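Long-range contacts in folylpolyglutamate synthase/dihydrofolate synthase (Thermotoga maritima, PDB 1O5Z), which probably catalyses ATP-dependent addition of L-glutamate to dihydropteroate and to tetrahydrofolate polyglutamates, in folate biosynthesis: residues A[402-407]-A[424-429]; A[370-375]-A[409-414]. All coordinates share one frame; numbering follows the deposited sequence.

Interaction 1: A[402-407]-A[424-429]; sequences EDPLEA and VGYVRE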
# COMPACT_ATOMS: atom_id res chain seq x y z
N GLU A 402 10.59 -17.35 19.97
CA GLU A 402 9.26 -16.81 20.11
C GLU A 402 9.15 -15.29 19.97
O GLU A 402 8.24 -14.79 19.31
CB GLU A 402 8.66 -17.34 21.40
CG GLU A 402 8.40 -18.82 21.24
CD GLU A 402 7.30 -19.29 22.17
OE1 GLU A 402 6.71 -18.43 22.86
OE2 GLU A 402 7.02 -20.52 22.18
N ASP A 403 10.09 -14.57 20.57
CA ASP A 403 10.22 -13.14 20.38
C ASP A 403 10.83 -12.88 19.03
O ASP A 403 11.99 -13.24 18.81
CB ASP A 403 11.13 -12.53 21.43
CG ASP A 403 11.41 -11.05 21.21
OD1 ASP A 403 10.74 -10.37 20.40
OD2 ASP A 403 12.31 -10.46 21.84
N PRO A 404 10.08 -12.24 18.13
CA PRO A 404 10.57 -12.06 16.75
C PRO A 404 11.79 -11.14 16.64
O PRO A 404 12.47 -11.17 15.65
CB PRO A 404 9.36 -11.47 16.01
CG PRO A 404 8.47 -10.91 17.03
CD PRO A 404 8.69 -11.74 18.27
N LEU A 405 12.03 -10.29 17.64
CA LEU A 405 13.17 -9.39 17.63
C LEU A 405 14.43 -10.14 18.04
O LEU A 405 15.55 -9.81 17.56
CB LEU A 405 12.96 -8.21 18.61
CG LEU A 405 11.65 -7.45 18.43
CD1 LEU A 405 11.53 -6.35 19.49
CD2 LEU A 405 11.50 -6.93 17.06
N GLU A 406 14.26 -11.14 18.92
CA GLU A 406 15.34 -12.04 19.25
C GLU A 406 15.63 -12.87 18.05
O GLU A 406 16.79 -13.10 17.75
CB GLU A 406 14.98 -12.95 20.40
CG GLU A 406 16.12 -13.84 20.87
CD GLU A 406 15.77 -14.64 22.12
OE1 GLU A 406 14.68 -14.43 22.74
OE2 GLU A 406 16.60 -15.48 22.51
N ALA A 407 14.58 -13.36 17.40
CA ALA A 407 14.74 -14.13 16.16
C ALA A 407 15.57 -13.38 15.14
O ALA A 407 16.49 -13.95 14.59
CB ALA A 407 13.40 -14.49 15.57
N VAL A 424 5.67 -8.31 10.15
CA VAL A 424 6.55 -7.44 9.40
C VAL A 424 6.54 -5.97 9.89
O VAL A 424 7.57 -5.34 10.01
CB VAL A 424 6.27 -7.54 7.92
CG1 VAL A 424 7.10 -6.53 7.17
CG2 VAL A 424 6.60 -8.97 7.43
N GLY A 425 5.38 -5.41 10.18
CA GLY A 425 5.31 -4.04 10.60
C GLY A 425 5.99 -3.86 11.92
O GLY A 425 6.59 -2.83 12.16
N TYR A 426 5.89 -4.86 12.79
CA TYR A 426 6.49 -4.81 14.11
C TYR A 426 8.00 -4.84 14.08
O TYR A 426 8.67 -4.05 14.71
CB TYR A 426 5.99 -6.02 14.87
CG TYR A 426 6.43 -6.14 16.32
CD1 TYR A 426 5.77 -5.47 17.36
CD2 TYR A 426 7.48 -6.99 16.66
CE1 TYR A 426 6.17 -5.64 18.65
CE2 TYR A 426 7.89 -7.13 17.93
CZ TYR A 426 7.24 -6.48 18.92
OH TYR A 426 7.71 -6.71 20.18
N VAL A 427 8.53 -5.76 13.33
CA VAL A 427 9.97 -5.87 13.11
C VAL A 427 10.57 -4.68 12.35
O VAL A 427 11.64 -4.21 12.66
CB VAL A 427 10.27 -7.18 12.36
CG1 VAL A 427 11.71 -7.22 11.85
CG2 VAL A 427 9.95 -8.37 13.29
N ARG A 428 9.89 -4.21 11.32
CA ARG A 428 10.31 -3.04 10.61
C ARG A 428 10.39 -1.89 11.54
O ARG A 428 11.29 -1.07 11.46
CB ARG A 428 9.33 -2.72 9.51
CG ARG A 428 9.87 -1.75 8.50
CD ARG A 428 8.85 -1.16 7.59
NE ARG A 428 9.57 -0.46 6.53
CZ ARG A 428 10.04 0.74 6.68
NH1 ARG A 428 9.79 1.40 7.78
NH2 ARG A 428 10.71 1.33 5.70
N GLU A 429 9.41 -1.77 12.43
CA GLU A 429 9.43 -0.61 13.29
C GLU A 429 10.69 -0.66 14.18
O GLU A 429 11.34 0.34 14.40
CB GLU A 429 8.19 -0.49 14.15
CG GLU A 429 8.11 0.92 14.75
CD GLU A 429 6.92 1.16 15.63
OE1 GLU A 429 6.07 0.29 15.63
OE2 GLU A 429 6.86 2.21 16.33
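L405 carries CG beside its own backbone N (chi1 -52°), while Y426 sends its ring out anti to the backbone N (chi1 -177°), and these two settings bring the forked end of the leucine against the CD2/CE2 side of the tyrosine. The closest approach is L405 CD2 to Y426 CE2 at 3.7 Å; the other branch, CD1, reaches the phenol end, 3.9 Å from Y426 OH. The two side chains cross at about a right angle, and the methyl meets the ring obliquely. P404 adds a second apolar block, its CG 3.9 Å from Y426 CE2, and its CB rests 4.2 Å from CG2, a methyl of the compact, beta-branched V427. Leucine, proline and valine thus suit an interface of mainly apolar contacts, with the phenol oxygen at its margin, to which the tyrosine brings the CD2/CE2 side of its ring; the same ring also packs edge-to-face with W440.

The start of helix 404-409 is fixed by D403 at the N-cap, whose OD1 accepts from L405 N (3.0 Å, 159°), the donor lying well above the carboxylate plane. Proline fits the first turn because it has no N-H to satisfy. Such apolar packing joins two neighbouring helices of an alpha/beta domain, here the C-terminal glutamate ligase domain of the Mur ligase type.

Interaction 2: A[370-375]-A[409-414]; sequences RVIVTR and ESTERA. With SO4 (sulfate ion), chain E.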
# COMPACT_ATOMS: atom_id res chain seq x y z
N ARG A 370 18.24 -21.80 7.06
CA ARG A 370 17.88 -21.78 8.45
C ARG A 370 16.48 -21.22 8.56
O ARG A 370 16.14 -20.22 7.90
CB ARG A 370 18.84 -20.89 9.22
CG ARG A 370 18.62 -20.85 10.71
CD ARG A 370 19.61 -19.97 11.41
NE ARG A 370 19.32 -19.85 12.84
CZ ARG A 370 19.76 -18.87 13.59
NH1 ARG A 370 20.49 -17.91 13.07
NH2 ARG A 370 19.45 -18.82 14.88
N VAL A 371 15.66 -21.91 9.36
CA VAL A 371 14.27 -21.57 9.53
C VAL A 371 13.98 -21.42 11.02
O VAL A 371 14.28 -22.28 11.84
CB VAL A 371 13.32 -22.59 8.86
CG1 VAL A 371 11.84 -22.20 9.07
CG2 VAL A 371 13.63 -22.72 7.36
N ILE A 372 13.44 -20.25 11.33
CA ILE A 372 13.07 -19.86 12.65
C ILE A 372 11.59 -19.47 12.61
O ILE A 372 11.21 -18.57 11.90
CB ILE A 372 13.88 -18.64 13.09
CG1 ILE A 372 15.37 -18.93 13.01
CG2 ILE A 372 13.44 -18.22 14.49
CD1 ILE A 372 16.21 -17.68 13.21
N VAL A 373 10.77 -20.18 13.37
CA VAL A 373 9.38 -19.88 13.53
C VAL A 373 9.33 -19.00 14.77
O VAL A 373 9.99 -19.27 15.78
CB VAL A 373 8.54 -21.16 13.78
CG1 VAL A 373 7.06 -20.83 13.89
CG2 VAL A 373 8.78 -22.20 12.66
N THR A 374 8.51 -17.97 14.70
CA THR A 374 8.40 -17.00 15.78
C THR A 374 6.94 -16.70 16.03
O THR A 374 6.10 -17.10 15.24
CB THR A 374 9.18 -15.74 15.41
OG1 THR A 374 9.34 -14.96 16.57
CG2 THR A 374 8.46 -14.85 14.41
N ARG A 375 6.63 -16.05 17.14
CA ARG A 375 5.22 -15.67 17.39
C ARG A 375 4.85 -14.32 16.80
O ARG A 375 5.46 -13.34 17.14
CB ARG A 375 4.93 -15.56 18.87
CG ARG A 375 5.08 -16.78 19.60
CD ARG A 375 4.63 -16.61 20.98
NE ARG A 375 3.19 -16.44 21.02
CZ ARG A 375 2.33 -17.42 21.29
NH1 ARG A 375 2.77 -18.65 21.52
NH2 ARG A 375 1.03 -17.16 21.30
N GLU A 409 17.56 -10.81 15.69
CA GLU A 409 18.86 -10.54 16.30
C GLU A 409 19.82 -11.72 16.13
O GLU A 409 21.03 -11.53 16.04
CB GLU A 409 18.68 -10.11 17.78
CG GLU A 409 19.95 -9.73 18.52
CD GLU A 409 20.78 -10.94 18.90
OE1 GLU A 409 22.00 -10.80 19.16
OE2 GLU A 409 20.21 -12.05 18.93
N SER A 410 19.25 -12.92 16.03
CA SER A 410 19.97 -14.18 16.04
C SER A 410 20.57 -14.62 14.71
O SER A 410 21.39 -15.53 14.66
CB SER A 410 19.02 -15.24 16.56
OG SER A 410 18.78 -14.91 17.94
N THR A 411 20.15 -13.97 13.63
CA THR A 411 20.66 -14.32 12.32
C THR A 411 21.92 -13.54 11.95
O THR A 411 22.17 -12.44 12.44
CB THR A 411 19.59 -14.14 11.26
OG1 THR A 411 19.03 -12.83 11.33
CG2 THR A 411 18.39 -15.02 11.57
N GLU A 412 22.71 -14.18 11.10
CA GLU A 412 23.89 -13.63 10.44
C GLU A 412 23.59 -13.40 8.96
O GLU A 412 24.05 -12.40 8.37
CB GLU A 412 25.04 -14.63 10.53
CG GLU A 412 25.23 -15.25 11.90
CD GLU A 412 25.95 -14.32 12.87
OE1 GLU A 412 25.57 -13.13 12.98
OE2 GLU A 412 26.90 -14.79 13.53
N ARG A 413 22.85 -14.35 8.37
CA ARG A 413 22.54 -14.36 6.97
C ARG A 413 21.52 -13.32 6.65
O ARG A 413 20.78 -12.89 7.52
CB ARG A 413 21.98 -15.71 6.54
CG ARG A 413 22.94 -16.87 6.67
CD ARG A 413 22.19 -18.22 6.58
NE ARG A 413 23.02 -19.40 6.69
CZ ARG A 413 23.05 -20.23 7.74
NH1 ARG A 413 22.32 -20.05 8.83
NH2 ARG A 413 23.85 -21.29 7.70
N ALA A 414 21.48 -12.93 5.39
CA ALA A 414 20.35 -12.20 4.87
C ALA A 414 19.02 -12.92 5.29
O ALA A 414 18.84 -14.13 5.06
CB ALA A 414 20.48 -12.07 3.34
S SO4 E . -0.68 -20.62 21.63
O1 SO4 E . -0.06 -20.12 20.40
O2 SO4 E . 0.44 -21.08 22.46
O3 SO4 E . -1.46 -21.81 21.30
O4 SO4 E . -1.55 -19.53 22.15
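R370 NH1 donates to the backbone carbonyl S410 O at 3.0 Å, an almost straight bond (173°). The oxygen lies in the guanidinium plane, at its edge, whereas the donor stands 54° above the carbonyl plane. R370 gets there by leaving the strand with CG anti to the backbone N (chi1 -177°) and staying extended as far as NE, a reach that suits arginine; NE itself forms a salt bridge with E399. The acceptor lies close to the C-terminal end of helix 404-409, where a cation would probably be favoured by the helix dipole.

I372 covers one guanidinium face of R370, its CD1 3.6 Å from the plane and displaced toward the rim, and the same CD1 is 3.8 Å from T411 CG2, so a single methyl bridges the two. T411 meets it with CG2, while its OG1 is hydrogen-bonded to T415 OG1, K316 NZ and I408 O. R413 crosses the aliphatic part of R370 at a slant, its NH1 3.6 Å from R370 CB, and the two guanidinium planes are steeply inclined. A leucine in place of R370 would probably leave E399 without its cation and S410 O without this donor, and the loop less firmly tied to the strand.

At the far end of 370-375, R375 makes only weak bonds to a sulfate, which M384 N and N385 ND2 also hold. Strand 370-373 runs parallel to its neighbours 345-349 and 399-400; I372 packs on A407 of helix 404-409 over one face of the sheet, V373 on helix 384-394 over the other, and the 409-414 loop leads into strand 414-418.

Overall arrangement
Both contacts are partly buried and both depend on helix 404-409: interaction 1 uses its first turn, interaction 2 the loop that follows it. Their chemistry differs accordingly. Interaction 1 joins helix to helix through mainly apolar packing, whereas interaction 2 ties a strand to a loop through one charged hydrogen bond, with a small apolar patch beside it. They meet where strand 370-373 runs out: E402 O lies 3.0 Å from R375 N, a probable hydrogen bond, and T374 packs against P404. The segments alternate along the chain; helix 404-409 thus packs at its start on helix 421-433, and the loop after it is tied to strand 370-373.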